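Local coordinates for universal stress protein (Burkholderia pseudomallei, PDB 4WNY), which belongs to the universal stress protein A family and probably takes part in the bacterial response to stress, though its precise function is not established, at residues 5-11 against 111-117; 116-120 against 134-138. All blocks are in the same frame, centred on the assembly; numbering follows the deposited sequence.

Interaction 1: residues 5-11 against 111-117; sequences MYSIILV and IGASLIV
Leu10 lies alongside residues 111-117 and meets them with both backbone and side chain. Its N donates to Leu115 O at 2.8 Å, nearly straight at N-H (164°); Val117 N also points at Leu10 O but is modelled unusually close, leaving that bond's length doubtful. CB lies nearest Leu115 O and 3.9 Å from Ala113 CB. With CG anti to the backbone N and beside the carbonyl carbon (chi1 -170°), the branch point sends its two methyls to different partners: CD1 reaches Ile111 CD1, 4.1 Å away, the two side chains crossing at about a right angle, while CD2 lies beside CG2 of Ile116, a side chain that points the same way. Ile8 extends this apolar patch with CG2, set against Ile111 CG2 at 4.0 Å. On the other face of the sheet Ile9 CG2 meets Val117 CG2 at 3.6 Å and also touches Leu115 CD2; Leu29 and Ala26 of helix 17-32 cover this side. Upstream of the paired strands Ser114 joins the two segments twice. Its N donates to Ile8 O at 3.1 Å in the carbonyl plane, and its OG donates to Met5 O at 2.8 Å from above the carbonyl plane, 65° out of it. Gly112, with positive phi, turns the chain out of helix 100-111 just before. Tyr6, next to Met5, brings CD1 to Leu115 CD2, and its OH is hydrogen-bonded to Ala25 O of the second subunit, so this end of the contact also borders the dimer interface. Strands 8-13 and 115-120 thus run parallel as neighbours at the middle of a five-stranded sheet of order 3-2-1-4-5, the Rossmann-like alpha/beta core of universal stress proteins in the HUP clan.

Interaction 2: residues 116-120 against 134-138; sequences IVMGT and VAERL
Met118 reaches from strand 116-120 toward helix 134-138, with its thioether end set between Ala135 and Leu138. The chain is extended through chi2 (-176°) and then bends at chi3 (-45°), which turns CE along the helix surface. There the methyl lies 3.6 Å from Ala135 CA and is pressed on Leu138 CD1 at 3.4 Å, a pair closer than usual carbon contact; the two side chains cross obliquely. SD is flanked by Val134 CG2 at 4.0 Å, one turn of helix before Leu138. Ile116 and Leu138 cross at about a right angle, with Ile116 CD1 meeting Leu138 CD2 at 4.1 Å, so the two methyls of Leu138 serve different strand residues. At the other end of the strand segment Thr120 presents its methyl, CG2, to Ala135 CB at 3.7 Å; its OG1 makes a weak hydrogen bond to Ile149 O of strand 146-150. Ile116, Met118 and Thr120, alternate residues of the strand, thus face the helix, and Ala135 and Leu138 answer them from positions three residues apart, on the same side of it. Helix 100-111 closes the Leu138 side through Leu104 and Glu105. The short axes lie 9.7 Å apart at 142°, nearer antiparallel than perpendicular: helix 134-141 packs on one face of the sheet as the connecting helix between parallel strands 115-120 and 146-150, the beta-alpha-beta crossover of a Rossmann-like fold.

Overall arrangement
Strand 115-120 belongs to both interactions and meets a different kind of neighbour in each. Interaction 1 binds it edge to edge to strand 8-13, through backbone hydrogen bonds supplemented by side chains on both faces of the sheet, and runs out to the subunit interface at its early end. Interaction 2 uses a single face and apolar side chains. Ile116 stands on the face covered by helix 134-141, Val117 on the opposite one, against helix 17-32. In interaction 1, the larger (646 against 236 Å²), the paired residues Ile9, Leu10 and Val11 with Leu115, Ile116 and Val117 are buried, while Met5 and Gly112 lie at the surface; in interaction 2 Ile116, Met118 and Leu138 are the buried part.

Interaction 1: residues 5-11 against 111-117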
loop_
_atom_site.group_PDB
_atom_site.type_symbol
_atom_site.label_atom_id
_atom_site.label_comp_id
_atom_site.label_asym_id
_atom_site.label_seq_id
_atom_site.Cartn_x
_atom_site.Cartn_y
_atom_site.Cartn_z
ATOM N N MET A 5 9.799 8.703 -6.152
ATOM C CA MET A 5 8.540 7.969 -6.195
ATOM C C MET A 5 7.981 7.769 -4.790
ATOM O O MET A 5 6.778 7.587 -4.601
ATOM C CB MET A 5 8.728 6.615 -6.886
ATOM C CG MET A 5 7.428 5.848 -7.099
ATOM S SD MET A 5 7.638 4.264 -7.934
ATOM C CE MET A 5 8.254 4.780 -9.535
ATOM N N TYR A 6 8.868 7.808 -3.803
ATOM C CA TYR A 6 8.465 7.677 -2.415
ATOM C C TYR A 6 9.114 8.756 -1.561
ATOM O O TYR A 6 9.363 8.544 -0.381
ATOM C CB TYR A 6 8.830 6.293 -1.879
ATOM C CG TYR A 6 8.235 5.153 -2.673
ATOM C CD1 TYR A 6 6.884 4.848 -2.579
ATOM C CD2 TYR A 6 9.025 4.378 -3.512
ATOM C CE1 TYR A 6 6.334 3.807 -3.301
ATOM C CE2 TYR A 6 8.484 3.334 -4.240
ATOM C CZ TYR A 6 7.139 3.052 -4.128
ATOM O OH TYR A 6 6.591 2.014 -4.847
ATOM N N SER A 7 9.385 9.910 -2.164
ATOM C CA SER A 7 10.062 11.004 -1.473
ATOM C C SER A 7 9.213 11.596 -0.354
ATOM O O SER A 7 9.728 11.948 0.707
ATOM C CB SER A 7 10.444 12.103 -2.464
ATOM O OG SER A 7 9.295 12.601 -3.130
ATOM N N ILE A 8 7.911 11.711 -0.599
ATOM C CA ILE A 8 6.998 12.279 0.386
ATOM C C ILE A 8 5.826 11.344 0.675
ATOM O O ILE A 8 5.018 11.044 -0.205
ATOM C CB ILE A 8 6.459 13.647 -0.074
ATOM C CG1 ILE A 8 7.600 14.664 -0.158
ATOM C CG2 ILE A 8 5.378 14.140 0.875
ATOM C CD1 ILE A 8 7.196 15.989 -0.776
ATOM N N ILE A 9 5.741 10.888 1.920
ATOM C CA ILE A 9 4.710 9.940 2.322
ATOM C C ILE A 9 3.660 10.586 3.218
ATOM O O ILE A 9 3.989 11.290 4.173
ATOM C CB ILE A 9 5.313 8.738 3.068
ATOM C CG1 ILE A 9 6.482 8.144 2.274
ATOM C CG2 ILE A 9 4.245 7.690 3.335
ATOM C CD1 ILE A 9 7.209 7.035 3.006
ATOM N N LEU A 10 2.393 10.333 2.907
ATOM C CA LEU A 10 1.285 10.843 3.703
ATOM C C LEU A 10 0.627 9.705 4.479
ATOM O O LEU A 10 0.333 8.654 3.915
ATOM C CB LEU A 10 0.266 11.548 2.800
ATOM C CG LEU A 10 -0.878 12.360 3.417
ATOM C CD1 LEU A 10 -1.335 13.431 2.443
ATOM C CD2 LEU A 10 -2.052 11.472 3.796
ATOM N N VAL A 11 0.401 9.918 5.773
ATOM C CA VAL A 11 -0.289 8.934 6.606
ATOM C C VAL A 11 -1.469 9.582 7.335
ATOM O O VAL A 11 -1.321 10.622 7.981
ATOM C CB VAL A 11 0.675 8.274 7.624
ATOM C CG1 VAL A 11 1.475 9.325 8.372
ATOM C CG2 VAL A 11 -0.085 7.373 8.592
ATOM N N ILE A 111 0.250 18.797 -1.105
ATOM C CA ILE A 111 1.498 18.529 -0.397
ATOM C C ILE A 111 2.545 17.970 -1.359
ATOM O O ILE A 111 3.742 18.231 -1.222
ATOM C CB ILE A 111 1.272 17.552 0.780
ATOM C CG1 ILE A 111 0.484 18.243 1.896
ATOM C CG2 ILE A 111 2.592 17.025 1.323
ATOM C CD1 ILE A 111 -0.013 17.298 2.969
ATOM N N GLY A 112 2.082 17.219 -2.352
ATOM C CA GLY A 112 2.976 16.608 -3.317
ATOM C C GLY A 112 3.305 15.184 -2.925
ATOM O O GLY A 112 4.338 14.642 -3.317
ATOM N N ALA A 113 2.418 14.578 -2.141
ATOM C CA ALA A 113 2.605 13.206 -1.693
ATOM C C ALA A 113 2.514 12.237 -2.864
ATOM O O ALA A 113 1.677 12.395 -3.753
ATOM C CB ALA A 113 1.579 12.849 -0.628
ATOM N N SER A 114 3.388 11.238 -2.859
ATOM C CA SER A 114 3.379 10.210 -3.888
ATOM C C SER A 114 2.885 8.888 -3.310
ATOM O O SER A 114 2.854 7.867 -3.999
ATOM C CB SER A 114 4.774 10.045 -4.489
ATOM O OG SER A 114 5.747 9.874 -3.472
ATOM N N LEU A 115 2.495 8.920 -2.040
ATOM C CA LEU A 115 1.999 7.734 -1.351
ATOM C C LEU A 115 1.106 8.106 -0.173
ATOM O O LEU A 115 1.415 9.025 0.584
ATOM C CB LEU A 115 3.164 6.871 -0.862
ATOM C CG LEU A 115 2.787 5.644 -0.026
ATOM C CD1 LEU A 115 1.975 4.656 -0.856
ATOM C CD2 LEU A 115 4.031 4.982 0.551
ATOM N N ILE A 116 -0.001 7.384 -0.025
ATOM C CA ILE A 116 -0.895 7.571 1.111
ATOM C C ILE A 116 -0.956 6.306 1.959
ATOM O O ILE A 116 -1.269 5.225 1.459
ATOM C CB ILE A 116 -2.319 7.942 0.661
ATOM C CG1 ILE A 116 -2.322 9.300 -0.040
ATOM C CG2 ILE A 116 -3.269 7.957 1.853
ATOM C CD1 ILE A 116 -3.690 9.729 -0.521
ATOM N N VAL A 117 -0.655 6.447 3.244
ATOM C CA VAL A 117 -0.654 5.316 4.161
ATOM C C VAL A 117 -1.877 5.364 5.072
ATOM O O VAL A 117 -2.169 6.397 5.672
ATOM C CB VAL A 117 0.633 5.296 5.010
ATOM C CG1 VAL A 117 0.548 4.233 6.096
ATOM C CG2 VAL A 117 1.848 5.070 4.119
#

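Interaction 2: residues 116-120 against 134-138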
loop_
_atom_site.group_PDB
_atom_site.type_symbol
_atom_site.label_atom_id
_atom_site.label_comp_id
_atom_site.label_asym_id
_atom_site.label_seq_id
_atom_site.Cartn_x
_atom_site.Cartn_y
_atom_site.Cartn_z
ATOM N N ILE A 116 -0.001 7.384 -0.025
ATOM C CA ILE A 116 -0.895 7.571 1.111
ATOM C C ILE A 116 -0.956 6.306 1.959
ATOM O O ILE A 116 -1.269 5.225 1.459
ATOM C CB ILE A 116 -2.319 7.942 0.661
ATOM C CG1 ILE A 116 -2.322 9.300 -0.040
ATOM C CG2 ILE A 116 -3.269 7.957 1.853
ATOM C CD1 ILE A 116 -3.690 9.729 -0.521
ATOM N N VAL A 117 -0.655 6.447 3.244
ATOM C CA VAL A 117 -0.654 5.316 4.161
ATOM C C VAL A 117 -1.877 5.364 5.072
ATOM O O VAL A 117 -2.169 6.397 5.672
ATOM C CB VAL A 117 0.633 5.296 5.010
ATOM C CG1 VAL A 117 0.548 4.233 6.096
ATOM C CG2 VAL A 117 1.848 5.070 4.119
ATOM N N MET A 118 -2.594 4.248 5.163
ATOM C CA MET A 118 -3.807 4.178 5.970
ATOM C C MET A 118 -3.856 2.940 6.849
ATOM O O MET A 118 -3.367 1.875 6.469
ATOM C CB MET A 118 -5.045 4.198 5.075
ATOM C CG MET A 118 -5.763 5.530 5.030
ATOM S SD MET A 118 -7.266 5.392 4.055
ATOM C CE MET A 118 -6.627 4.469 2.662
ATOM N N GLY A 119 -4.460 3.083 8.024
ATOM C CA GLY A 119 -4.710 1.949 8.893
ATOM C C GLY A 119 -6.075 1.363 8.594
ATOM O O GLY A 119 -7.041 2.101 8.397
ATOM N N THR A 120 -6.160 0.038 8.547
ATOM C CA THR A 120 -7.420 -0.630 8.244
ATOM C C THR A 120 -7.726 -1.739 9.244
ATOM O O THR A 120 -6.998 -1.930 10.217
ATOM C CB THR A 120 -7.417 -1.225 6.820
ATOM O OG1 THR A 120 -6.279 -2.082 6.659
ATOM C CG2 THR A 120 -7.361 -0.121 5.775
ATOM N N VAL A 134 -13.344 4.316 3.765
ATOM C CA VAL A 134 -12.486 5.372 3.244
ATOM C C VAL A 134 -11.317 4.744 2.489
ATOM O O VAL A 134 -10.889 5.243 1.446
ATOM C CB VAL A 134 -11.972 6.295 4.374
ATOM C CG1 VAL A 134 -11.547 5.474 5.586
ATOM C CG2 VAL A 134 -10.835 7.184 3.882
ATOM N N ALA A 135 -10.823 3.626 3.013
ATOM C CA ALA A 135 -9.777 2.862 2.348
ATOM C C ALA A 135 -10.303 2.259 1.054
ATOM O O ALA A 135 -9.632 2.295 0.022
ATOM C CB ALA A 135 -9.249 1.775 3.265
ATOM N N GLU A 136 -11.514 1.711 1.115
ATOM C CA GLU A 136 -12.168 1.153 -0.063
ATOM C C GLU A 136 -12.433 2.243 -1.095
ATOM O O GLU A 136 -12.413 1.988 -2.298
ATOM C CB GLU A 136 -13.476 0.460 0.322
ATOM N N ARG A 137 -12.677 3.458 -0.614
ATOM C CA ARG A 137 -12.902 4.602 -1.489
ATOM C C ARG A 137 -11.628 4.965 -2.241
ATOM O O ARG A 137 -11.607 4.979 -3.471
ATOM C CB ARG A 137 -13.402 5.804 -0.685
ATOM N N LEU A 138 -10.568 5.248 -1.487
ATOM C CA LEU A 138 -9.265 5.607 -2.044
ATOM C C LEU A 138 -8.737 4.562 -3.023
ATOM O O LEU A 138 -8.068 4.900 -4.001
ATOM C CB LEU A 138 -8.250 5.820 -0.916
ATOM C CG LEU A 138 -8.154 7.248 -0.370
ATOM C CD1 LEU A 138 -7.525 7.292 0.994
ATOM C CD2 LEU A 138 -7.357 8.115 -1.307
#